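Local coordinates for alpha-1,3-glucanase (Streptomyces thermodiastaticus, PDB 7C7D), which probably hydrolyses the alpha-1,3-glucosidic linkages of alpha-1,3-glucans, as a thermostable GH87 glycosidase, at residues L57-E65 and V190-V198. Residues are numbered along the deposited sequence; the frame is centred on the assembly and turned at random.
Sequences LPFTSVEAE and VDVADFEQV. With CA (calcium ion), chain C.
Phe59 lays its ring alongside the carboxylate of Asp194, the two pointing the same way with planes 28° apart, and Phe59 CD1 comes within 3.6 Å of Asp194 CB. The ring gets there because CG sits between backbone N and carbonyl carbon (chi1 70°). Ser61 OG lies at the edge of this ring, in its plane, and gives a hydrogen bond to Asp194 OD1 at 2.7 Å, approaching from above the carboxylate plane. The other oxygen of the carboxylate, Asp194 OD2, forms a salt bridge with Arg372, and Glu196, whose CB packs on Phe59 CB at 3.6 Å, forms a salt bridge through OE2 with Arg346. Both arginines belong to the parallel beta-helix, so the face bearing Phe59, Ser61, Asp194 and Glu196 joins the N-terminal beta domain to the pectate-lyase-like solenoid. Strand 59-63 runs antiparallel (156°) to the 190-196 part of its neighbour in the sheet of that domain, with Thr60-Phe195 and Val62-Ala193 as hydrogen-bonded pairs. Val62 N meets Ala193 O at 2.8 Å almost in line with the carbonyl. On the other face, Val62 CG2 touches Phe195 CE1 obliquely at 3.9 Å, while Thr60 O lies at the edge of the Phe195 ring. At the Glu63 end of the ladder the two segments share a calcium site. Asp191 binds the ion through both OD1 (2.3 Å) and its backbone O; Asp191 O also accepts the N-H of Ala64 N at 3.0 Å, from above the carbonyl plane. Glu63, its chain bent at chi2, supplies OE2 alone, whereas Glu65 grips with both carboxylate oxygens; the backbone carbonyls of Ser88 and Gln91 bring the protein ligand atoms to seven, from five residues. The calcium charge probably offsets the repulsion among these three acidic side chains.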
loop_
_atom_site.group_PDB
_atom_site.type_symbol
_atom_site.label_atom_id
_atom_site.label_comp_id
_atom_site.label_asym_id
_atom_site.label_seq_id
_atom_site.Cartn_x
_atom_site.Cartn_y
_atom_site.Cartn_z
ATOM N N LEU A 57 -13.557 -2.895 5.389
ATOM C CA LEU A 57 -13.824 -2.512 4.018
ATOM C C LEU A 57 -15.177 -3.033 3.560
ATOM O O LEU A 57 -15.548 -4.164 3.886
ATOM C CB LEU A 57 -12.752 -3.084 3.085
ATOM C CG LEU A 57 -11.329 -2.589 3.339
ATOM C CD1 LEU A 57 -10.299 -3.537 2.737
ATOM C CD2 LEU A 57 -11.144 -1.178 2.785
ATOM N N PRO A 58 -15.914 -2.244 2.782
ATOM C CA PRO A 58 -17.226 -2.680 2.287
ATOM C C PRO A 58 -17.123 -3.529 1.030
ATOM O O PRO A 58 -18.047 -3.535 0.212
ATOM C CB PRO A 58 -17.919 -1.348 1.978
ATOM C CG PRO A 58 -16.774 -0.485 1.497
ATOM C CD PRO A 58 -15.596 -0.866 2.365
ATOM N N PHE A 59 -16.002 -4.225 0.845
ATOM C CA PHE A 59 -15.839 -5.130 -0.285
ATOM C C PHE A 59 -15.138 -6.402 0.168
ATOM O O PHE A 59 -14.456 -6.430 1.197
ATOM C CB PHE A 59 -15.117 -4.488 -1.492
ATOM C CG PHE A 59 -13.646 -4.212 -1.283
ATOM C CD1 PHE A 59 -12.690 -5.202 -1.494
ATOM C CD2 PHE A 59 -13.216 -2.941 -0.937
ATOM C CE1 PHE A 59 -11.336 -4.935 -1.332
ATOM C CE2 PHE A 59 -11.862 -2.666 -0.773
ATOM C CZ PHE A 59 -10.921 -3.664 -0.968
ATOM N N THR A 60 -15.304 -7.455 -0.629
ATOM C CA THR A 60 -14.611 -8.718 -0.422
ATOM C C THR A 60 -13.913 -9.109 -1.713
ATOM O O THR A 60 -14.511 -9.042 -2.792
ATOM C CB THR A 60 -15.591 -9.808 0.008
ATOM O OG1 THR A 60 -16.138 -9.455 1.278
ATOM C CG2 THR A 60 -14.890 -11.148 0.131
ATOM N N SER A 61 -12.651 -9.509 -1.599
ATOM C CA SER A 61 -11.861 -9.911 -2.751
ATOM C C SER A 61 -11.971 -11.411 -2.971
ATOM O O SER A 61 -12.042 -12.189 -2.016
ATOM C CB SER A 61 -10.396 -9.532 -2.546
ATOM O OG SER A 61 -10.258 -8.135 -2.369
ATOM N N VAL A 62 -11.989 -11.810 -4.239
ATOM C CA VAL A 62 -11.950 -13.213 -4.630
ATOM C C VAL A 62 -10.801 -13.381 -5.613
ATOM O O VAL A 62 -10.780 -12.731 -6.668
ATOM C CB VAL A 62 -13.271 -13.672 -5.266
ATOM C CG1 VAL A 62 -13.185 -15.150 -5.642
ATOM C CG2 VAL A 62 -14.440 -13.419 -4.316
ATOM N N GLU A 63 -9.839 -14.229 -5.266
ATOM C CA GLU A 63 -8.717 -14.473 -6.159
ATOM C C GLU A 63 -9.210 -15.174 -7.417
ATOM O O GLU A 63 -10.022 -16.101 -7.357
ATOM C CB GLU A 63 -7.666 -15.335 -5.465
ATOM C CG GLU A 63 -7.014 -14.693 -4.248
ATOM C CD GLU A 63 -6.059 -13.562 -4.596
ATOM O OE1 GLU A 63 -5.602 -12.895 -3.647
ATOM O OE2 GLU A 63 -5.758 -13.348 -5.790
ATOM N N ALA A 64 -8.705 -14.740 -8.569
ATOM C CA ALA A 64 -9.135 -15.359 -9.819
ATOM C C ALA A 64 -8.790 -16.840 -9.853
ATOM O O ALA A 64 -9.545 -17.648 -10.414
ATOM C CB ALA A 64 -8.505 -14.629 -11.002
ATOM N N GLU A 65 -7.666 -17.217 -9.248
ATOM C CA GLU A 65 -7.235 -18.603 -9.225
ATOM C C GLU A 65 -8.137 -19.482 -8.368
ATOM O O GLU A 65 -8.023 -20.707 -8.445
ATOM C CB GLU A 65 -5.775 -18.686 -8.763
ATOM C CG GLU A 65 -5.492 -18.036 -7.398
ATOM C CD GLU A 65 -5.091 -16.558 -7.469
ATOM O OE1 GLU A 65 -5.522 -15.844 -8.396
ATOM O OE2 GLU A 65 -4.359 -16.098 -6.565
ATOM N N VAL A 190 -6.024 -12.146 -15.258
ATOM C CA VAL A 190 -6.870 -11.664 -14.171
ATOM C C VAL A 190 -6.306 -12.152 -12.845
ATOM O O VAL A 190 -6.099 -13.356 -12.652
ATOM C CB VAL A 190 -8.325 -12.124 -14.362
ATOM C CG1 VAL A 190 -9.205 -11.577 -13.246
ATOM C CG2 VAL A 190 -8.853 -11.670 -15.728
ATOM N N ASP A 191 -6.072 -11.221 -11.923
ATOM C CA ASP A 191 -5.443 -11.548 -10.645
ATOM C C ASP A 191 -6.470 -11.803 -9.541
ATOM O O ASP A 191 -6.442 -12.848 -8.875
ATOM C CB ASP A 191 -4.518 -10.392 -10.260
ATOM C CG ASP A 191 -3.810 -10.614 -8.945
ATOM O OD1 ASP A 191 -3.853 -11.752 -8.408
ATOM O OD2 ASP A 191 -3.195 -9.639 -8.450
ATOM N N VAL A 192 -7.362 -10.838 -9.322
ATOM C CA VAL A 192 -8.270 -10.835 -8.180
ATOM C C VAL A 192 -9.379 -9.850 -8.518
ATOM O O VAL A 192 -9.158 -8.873 -9.239
ATOM C CB VAL A 192 -7.514 -10.467 -6.871
ATOM C CG1 VAL A 192 -6.742 -9.150 -7.001
ATOM C CG2 VAL A 192 -8.466 -10.436 -5.667
ATOM N N ALA A 193 -10.582 -10.122 -8.023
ATOM C CA ALA A 193 -11.724 -9.241 -8.217
ATOM C C ALA A 193 -12.310 -8.859 -6.866
ATOM O O ALA A 193 -12.422 -9.701 -5.968
ATOM C CB ALA A 193 -12.799 -9.913 -9.079
ATOM N N ASP A 194 -12.682 -7.588 -6.724
ATOM C CA ASP A 194 -13.275 -7.060 -5.501
ATOM C C ASP A 194 -14.753 -6.791 -5.749
ATOM O O ASP A 194 -15.115 -6.147 -6.742
ATOM C CB ASP A 194 -12.610 -5.745 -5.072
ATOM C CG ASP A 194 -11.094 -5.826 -4.997
ATOM O OD1 ASP A 194 -10.538 -6.906 -4.720
ATOM O OD2 ASP A 194 -10.456 -4.774 -5.210
ATOM N N PHE A 195 -15.606 -7.269 -4.843
ATOM C CA PHE A 195 -17.051 -7.125 -4.957
ATOM C C PHE A 195 -17.519 -6.186 -3.854
ATOM O O PHE A 195 -17.377 -6.505 -2.671
ATOM C CB PHE A 195 -17.710 -8.498 -4.845
ATOM C CG PHE A 195 -17.364 -9.409 -5.984
ATOM C CD1 PHE A 195 -16.205 -10.174 -5.961
ATOM C CD2 PHE A 195 -18.173 -9.461 -7.105
ATOM C CE1 PHE A 195 -15.880 -11.001 -7.022
ATOM C CE2 PHE A 195 -17.850 -10.281 -8.173
ATOM C CZ PHE A 195 -16.702 -11.051 -8.132
ATOM N N GLU A 196 -18.039 -5.021 -4.245
ATOM C CA GLU A 196 -18.315 -3.928 -3.322
ATOM C C GLU A 196 -19.771 -3.498 -3.410
ATOM O O GLU A 196 -20.366 -3.488 -4.495
ATOM C CB GLU A 196 -17.427 -2.706 -3.622
ATOM C CG GLU A 196 -17.556 -1.586 -2.592
ATOM C CD GLU A 196 -16.491 -0.514 -2.722
ATOM O OE1 GLU A 196 -15.523 -0.706 -3.492
ATOM O OE2 GLU A 196 -16.623 0.528 -2.043
ATOM N N GLN A 197 -20.338 -3.131 -2.262
ATOM C CA GLN A 197 -21.636 -2.472 -2.199
ATOM C C GLN A 197 -21.393 -0.972 -2.121
ATOM O O GLN A 197 -20.949 -0.461 -1.087
ATOM C CB GLN A 197 -22.419 -2.945 -0.977
ATOM C CG GLN A 197 -23.826 -2.390 -0.925
ATOM C CD GLN A 197 -24.669 -2.851 -2.099
ATOM O OE1 GLN A 197 -25.512 -2.107 -2.602
ATOM N NE2 GLN A 197 -24.454 -4.087 -2.534
ATOM N N VAL A 198 -21.676 -0.272 -3.216
ATOM C CA VAL A 198 -21.504 1.172 -3.297
ATOM C C VAL A 198 -22.866 1.824 -3.126
ATOM O O VAL A 198 -23.834 1.445 -3.795
ATOM C CB VAL A 198 -20.861 1.578 -4.633
ATOM C CG1 VAL A 198 -20.856 3.096 -4.788
ATOM C CG2 VAL A 198 -19.447 1.024 -4.719
HETATM CA CA CA C . -4.409 -13.795 -7.591
#